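Local coordinates for protein adhesin LabA (Helicobacter pylori, PDB 6GMM) that probably acts as a lectin-like adhesin that binds LacdiNAc-containing glycans of the gastric mucosa, helping the bacterium attach, at residues A205-N210 / G232-I237; F238-S243 / R313-F318. All blocks are in the same frame, centred on the assembly; numbering follows the deposited sequence.

Interaction 1 (A205-N210 / G232-I237)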
loop_
_atom_site.group_PDB
_atom_site.type_symbol
_atom_site.label_atom_id
_atom_site.label_comp_id
_atom_site.label_asym_id
_atom_site.label_seq_id
_atom_site.Cartn_x
_atom_site.Cartn_y
_atom_site.Cartn_z
ATOM N N ALA A 205 12.584 -5.062 -22.892
ATOM C CA ALA A 205 12.670 -4.924 -24.339
ATOM C C ALA A 205 13.376 -3.597 -24.649
ATOM O O ALA A 205 14.179 -3.535 -25.577
ATOM C CB ALA A 205 11.282 -4.945 -24.957
ATOM N N CYS A 206 13.152 -2.571 -23.795
ATOM C CA CYS A 206 13.764 -1.241 -23.891
ATOM C C CYS A 206 13.892 -0.753 -25.364
ATOM O O CYS A 206 15.008 -0.489 -25.818
ATOM C CB CYS A 206 15.115 -1.236 -23.184
ATOM S SG CYS A 206 15.972 0.356 -23.266
ATOM N N PRO A 207 12.784 -0.644 -26.133
ATOM C CA PRO A 207 12.909 -0.222 -27.541
ATOM C C PRO A 207 13.370 1.232 -27.661
ATOM O O PRO A 207 13.395 1.938 -26.653
ATOM C CB PRO A 207 11.482 -0.404 -28.068
ATOM C CG PRO A 207 10.631 -0.177 -26.852
ATOM C CD PRO A 207 11.372 -0.908 -25.789
ATOM N N TRP A 208 13.731 1.674 -28.865
ATOM C CA TRP A 208 14.163 3.047 -29.105
ATOM C C TRP A 208 12.938 3.942 -29.185
ATOM O O TRP A 208 11.848 3.458 -29.447
ATOM C CB TRP A 208 14.976 3.111 -30.402
ATOM C CG TRP A 208 15.556 4.445 -30.772
ATOM C CD1 TRP A 208 15.181 5.231 -31.822
ATOM C CD2 TRP A 208 16.707 5.072 -30.192
ATOM N NE1 TRP A 208 16.030 6.311 -31.938
ATOM C CE2 TRP A 208 16.974 6.242 -30.945
ATOM C CE3 TRP A 208 17.546 4.763 -29.108
ATOM C CZ2 TRP A 208 18.019 7.126 -30.618
ATOM C CZ3 TRP A 208 18.602 5.619 -28.808
ATOM C CH2 TRP A 208 18.822 6.792 -29.550
ATOM N N ILE A 209 13.105 5.228 -28.891
ATOM C CA ILE A 209 12.028 6.214 -28.990
ATOM C C ILE A 209 12.386 7.049 -30.209
ATOM O O ILE A 209 13.555 7.430 -30.338
ATOM C CB ILE A 209 11.883 7.068 -27.681
ATOM C CG1 ILE A 209 11.491 6.198 -26.420
ATOM C CG2 ILE A 209 10.908 8.243 -27.864
ATOM C CD1 ILE A 209 10.129 5.404 -26.496
ATOM N N ASN A 210 11.407 7.318 -31.103
ATOM C CA ASN A 210 11.608 8.088 -32.349
ATOM C C ASN A 210 12.357 9.390 -32.064
ATOM O O ASN A 210 11.975 10.135 -31.150
ATOM C CB ASN A 210 10.269 8.362 -33.104
ATOM C CG ASN A 210 9.475 7.132 -33.530
ATOM O OD1 ASN A 210 8.230 7.171 -33.672
ATOM N ND2 ASN A 210 10.164 6.014 -33.755
ATOM N N GLY A 232 18.369 7.840 -25.534
ATOM C CA GLY A 232 17.184 7.818 -26.385
ATOM C C GLY A 232 16.280 6.606 -26.327
ATOM O O GLY A 232 15.266 6.584 -27.025
ATOM N N SER A 233 16.606 5.600 -25.501
ATOM C CA SER A 233 15.782 4.392 -25.374
ATOM C C SER A 233 14.637 4.603 -24.382
ATOM O O SER A 233 14.709 5.545 -23.594
ATOM C CB SER A 233 16.642 3.214 -24.936
ATOM O OG SER A 233 16.997 3.301 -23.565
ATOM N N ALA A 234 13.597 3.726 -24.405
ATOM C CA ALA A 234 12.439 3.784 -23.485
ATOM C C ALA A 234 12.840 3.646 -22.014
ATOM O O ALA A 234 12.373 4.423 -21.160
ATOM C CB ALA A 234 11.408 2.711 -23.839
ATOM N N CYS A 235 13.707 2.664 -21.707
ATOM C CA CYS A 235 14.136 2.451 -20.323
ATOM C C CYS A 235 15.152 3.521 -19.837
ATOM O O CYS A 235 15.379 3.662 -18.635
ATOM C CB CYS A 235 14.639 1.026 -20.110
ATOM S SG CYS A 235 16.371 0.770 -20.579
ATOM N N GLY A 236 15.710 4.288 -20.766
ATOM C CA GLY A 236 16.599 5.401 -20.454
ATOM C C GLY A 236 15.798 6.652 -20.150
ATOM O O GLY A 236 15.848 7.164 -19.037
ATOM N N ILE A 237 15.009 7.119 -21.130
ATOM C CA ILE A 237 14.127 8.287 -21.002
ATOM C C ILE A 237 13.169 8.176 -19.778
ATOM O O ILE A 237 13.012 9.145 -19.039
ATOM C CB ILE A 237 13.352 8.531 -22.335
ATOM C CG1 ILE A 237 14.313 8.981 -23.441
ATOM C CG2 ILE A 237 12.240 9.575 -22.181
ATOM C CD1 ILE A 237 13.802 8.720 -24.872
#
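Trp208 and Ser233 face each other as the non-hydrogen-bonded pair of a single antiparallel beta bridge, with their CA atoms 4.3 Å apart. Two backbone bonds make it. Ala234 N donates to Pro207 O at 2.9 Å, nearly in line with the carbonyl (C=O...N 175°). Ile209 N reaches Gly232 O at 3.2 Å and is more bent. The 205-210 segment is extended after Cys206. Cys206, the first residue past helix 188-205, has a positive phi of 38°. The 232-237 segment turns into the short helix 234-237. Ser233 is the N-cap of that helix: its OG accepts a weak bond from Gly236 N and is also hydrogen-bonded to Asp231.

The disulfide Cys206-Cys235 joins the residue just after helix 188-205 to this short helix, and the loop between the two cysteines has no regular helix or strand. Both cysteines fall within the range matched by the SabA N-terminal adhesion domain family. The modelled separation of Cys206 SG and Cys235 SG, 2.7 Å, is well beyond that of an ordinary disulfide, so the sulfur positions should be read with caution. With SG anti to the backbone N (chi1 179°), Cys206 places its sulfur beside that of Cys235.

Trp208 lays its indole over the Gly232 peptide. Trp208 CZ3 is 3.5 Å from Gly232 C, and Gly232 O sits above the same ring face, offset toward the rim. Beyond the bridge the contact turns apolar. Ile209 CD1 meets Ala234 CB at 4.0 Å, while Ile209 CG1 packs on Ile237 CD1 at 3.8 Å as the two isoleucines run at a slant to each other. Met76 of helix 57-76 also touches Ile209 and Ala234. Pro207 adds its CD, 4.1 Å from Ala234 CB.

Interaction 2 (F238-S243 / R313-F318); sequences FKNEIS and RIPAEF
Asn240 and Arg313 make the main polar link. Asn240 ND2 donates to Arg313 O at 3.1 Å, and this carbonyl oxygen lies close to the amide plane. The nitrogen comes from well above the carbonyl plane, 57° out of it. Asn240 ND2 also donates to Glu241 OE2 at 3.0 Å, meeting the carboxylate from above its plane. Asn240 ND2 therefore serves two acceptors, one on each segment.

The contact joins the N-terminal end of helix 239-264 to the connection that follows helix 287-311 and leads into helix 316-323, with Pro315 at the N-cap position of the latter. Phe238 and Phe318 also rest on helix 57-76, Phe238 on Leu72 and Met76, Phe318 on Val75.

Arg313 bends at its third torsion (chi3 52°) and brings the guanidinium edge to Ser243 OG. Arg313 NH2 lies 3.2 Å and Arg313 NH1 3.5 Å from Ser243 OG, both weak bonds. The firmer partner of Arg313 is Asp247, in a salt bridge with NH1, while Asn240 O covers one guanidinium face. Glu241 bends at chi2, and Glu241 OE2 lies 3.3 Å from Pro315 CD. Glu241 CG rests 4.1 Å from Phe318 CE2. At the start of helix 239-264, Phe238 CE1 lies 4.3 Å from Phe318 CZ.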
loop_
_atom_site.group_PDB
_atom_site.type_symbol
_atom_site.label_atom_id
_atom_site.label_comp_id
_atom_site.label_asym_id
_atom_site.label_seq_id
_atom_site.Cartn_x
_atom_site.Cartn_y
_atom_site.Cartn_z
ATOM N N PHE A 238 12.532 7.004 -19.600
ATOM C CA PHE A 238 11.528 6.776 -18.549
ATOM C C PHE A 238 11.998 5.984 -17.308
ATOM O O PHE A 238 11.156 5.528 -16.537
ATOM C CB PHE A 238 10.289 6.106 -19.167
ATOM C CG PHE A 238 9.619 6.953 -20.213
ATOM C CD1 PHE A 238 8.750 7.975 -19.850
ATOM C CD2 PHE A 238 9.885 6.758 -21.561
ATOM C CE1 PHE A 238 8.138 8.774 -20.820
ATOM C CE2 PHE A 238 9.276 7.560 -22.539
ATOM C CZ PHE A 238 8.409 8.564 -22.161
ATOM N N LYS A 239 13.319 5.903 -17.064
ATOM C CA LYS A 239 13.961 5.239 -15.912
ATOM C C LYS A 239 13.258 5.532 -14.562
ATOM O O LYS A 239 12.922 4.600 -13.810
ATOM C CB LYS A 239 15.425 5.695 -15.844
ATOM C CG LYS A 239 16.407 4.669 -15.322
ATOM C CD LYS A 239 17.834 5.205 -15.514
ATOM C CE LYS A 239 18.908 4.318 -14.934
ATOM N NZ LYS A 239 20.235 5.000 -14.933
ATOM N N ASN A 240 13.022 6.827 -14.271
ATOM C CA ASN A 240 12.377 7.272 -13.028
ATOM C C ASN A 240 10.921 6.810 -12.962
ATOM O O ASN A 240 10.530 6.216 -11.974
ATOM C CB ASN A 240 12.482 8.794 -12.903
ATOM C CG ASN A 240 11.764 9.381 -11.723
ATOM O OD1 ASN A 240 12.321 9.482 -10.636
ATOM N ND2 ASN A 240 10.513 9.785 -11.915
ATOM N N GLU A 241 10.147 7.045 -14.032
ATOM C CA GLU A 241 8.729 6.708 -14.139
ATOM C C GLU A 241 8.484 5.213 -14.112
ATOM O O GLU A 241 7.583 4.773 -13.412
ATOM C CB GLU A 241 8.075 7.377 -15.345
ATOM C CG GLU A 241 8.054 8.897 -15.253
ATOM C CD GLU A 241 9.398 9.606 -15.323
ATOM O OE1 GLU A 241 10.318 9.101 -16.008
ATOM O OE2 GLU A 241 9.539 10.658 -14.659
ATOM N N ILE A 242 9.314 4.424 -14.813
ATOM C CA ILE A 242 9.239 2.952 -14.775
ATOM C C ILE A 242 9.509 2.498 -13.315
ATOM O O ILE A 242 8.759 1.693 -12.776
ATOM C CB ILE A 242 10.266 2.337 -15.766
ATOM C CG1 ILE A 242 9.858 2.604 -17.244
ATOM C CG2 ILE A 242 10.522 0.845 -15.495
ATOM C CD1 ILE A 242 11.020 2.512 -18.220
ATOM N N SER A 243 10.565 3.042 -12.686
ATOM C CA SER A 243 10.922 2.653 -11.330
ATOM C C SER A 243 9.775 2.919 -10.337
ATOM O O SER A 243 9.373 1.992 -9.617
ATOM C CB SER A 243 12.225 3.311 -10.882
ATOM O OG SER A 243 12.613 2.829 -9.603
ATOM N N ARG A 313 7.298 10.451 -6.939
ATOM C CA ARG A 313 8.648 10.530 -7.523
ATOM C C ARG A 313 8.511 11.007 -8.967
ATOM O O ARG A 313 9.477 11.505 -9.545
ATOM C CB ARG A 313 9.366 9.183 -7.513
ATOM C CG ARG A 313 9.667 8.646 -6.132
ATOM C CD ARG A 313 10.085 7.195 -6.224
ATOM N NE ARG A 313 11.154 7.027 -7.203
ATOM C CZ ARG A 313 11.650 5.857 -7.584
ATOM N NH1 ARG A 313 11.188 4.729 -7.058
ATOM N NH2 ARG A 313 12.629 5.805 -8.475
ATOM N N ILE A 314 7.306 10.823 -9.555
ATOM C CA ILE A 314 6.957 11.237 -10.915
ATOM C C ILE A 314 6.763 12.770 -10.894
ATOM O O ILE A 314 5.980 13.261 -10.071
ATOM C CB ILE A 314 5.684 10.493 -11.444
ATOM C CG1 ILE A 314 5.846 8.939 -11.337
ATOM C CG2 ILE A 314 5.288 10.976 -12.849
ATOM C CD1 ILE A 314 4.841 8.052 -12.126
ATOM N N PRO A 315 7.447 13.538 -11.785
ATOM C CA PRO A 315 7.296 15.004 -11.747
ATOM C C PRO A 315 5.882 15.465 -12.051
ATOM O O PRO A 315 5.231 14.933 -12.945
ATOM C CB PRO A 315 8.295 15.514 -12.793
ATOM C CG PRO A 315 8.707 14.356 -13.546
ATOM C CD PRO A 315 8.442 13.122 -12.790
ATOM N N ALA A 316 5.408 16.434 -11.275
ATOM C CA ALA A 316 4.079 17.022 -11.403
ATOM C C ALA A 316 3.694 17.448 -12.839
ATOM O O ALA A 316 2.543 17.235 -13.208
ATOM C CB ALA A 316 3.931 18.189 -10.435
ATOM N N GLU A 317 4.644 18.018 -13.640
ATOM C CA GLU A 317 4.428 18.469 -15.027
ATOM C C GLU A 317 4.074 17.319 -15.955
ATOM O O GLU A 317 3.357 17.522 -16.927
ATOM C CB GLU A 317 5.652 19.231 -15.619
ATOM C CG GLU A 317 6.238 20.310 -14.723
ATOM C CD GLU A 317 7.035 19.793 -13.535
ATOM O OE1 GLU A 317 8.103 19.175 -13.753
ATOM O OE2 GLU A 317 6.562 19.961 -12.386
ATOM N N PHE A 318 4.626 16.130 -15.695
ATOM C CA PHE A 318 4.347 14.953 -16.503
ATOM C C PHE A 318 2.935 14.445 -16.185
ATOM O O PHE A 318 2.258 13.914 -17.054
ATOM C CB PHE A 318 5.408 13.854 -16.259
ATOM C CG PHE A 318 5.208 12.602 -17.085
ATOM C CD1 PHE A 318 5.246 12.650 -18.482
ATOM C CD2 PHE A 318 4.944 11.381 -16.475
ATOM C CE1 PHE A 318 5.062 11.493 -19.236
ATOM C CE2 PHE A 318 4.749 10.223 -17.241
ATOM C CZ PHE A 318 4.820 10.288 -18.609
#

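How the interactions relate
From the N terminus, helix 188-205 ends in interaction 1. The chain then runs through an irregular loop and returns at 232-237, where interaction 1 closes that loop. Helix 234-237 leads straight into helix 239-264, whose first turn opens interaction 2. The chain goes out along that helix and comes back by helix 287-311, so interaction 2 closes a mainly helical excursion of 69 residues. The two contacts are in series and neither nest nor cross. The centres of interactions 1 and 2 are about 14 Å apart. Ile242 CD1 joins them, packing 3.8 Å from Cys235 CA. Met76 of helix 57-76 and Ile226 of the disulfide loop also touch residues of both.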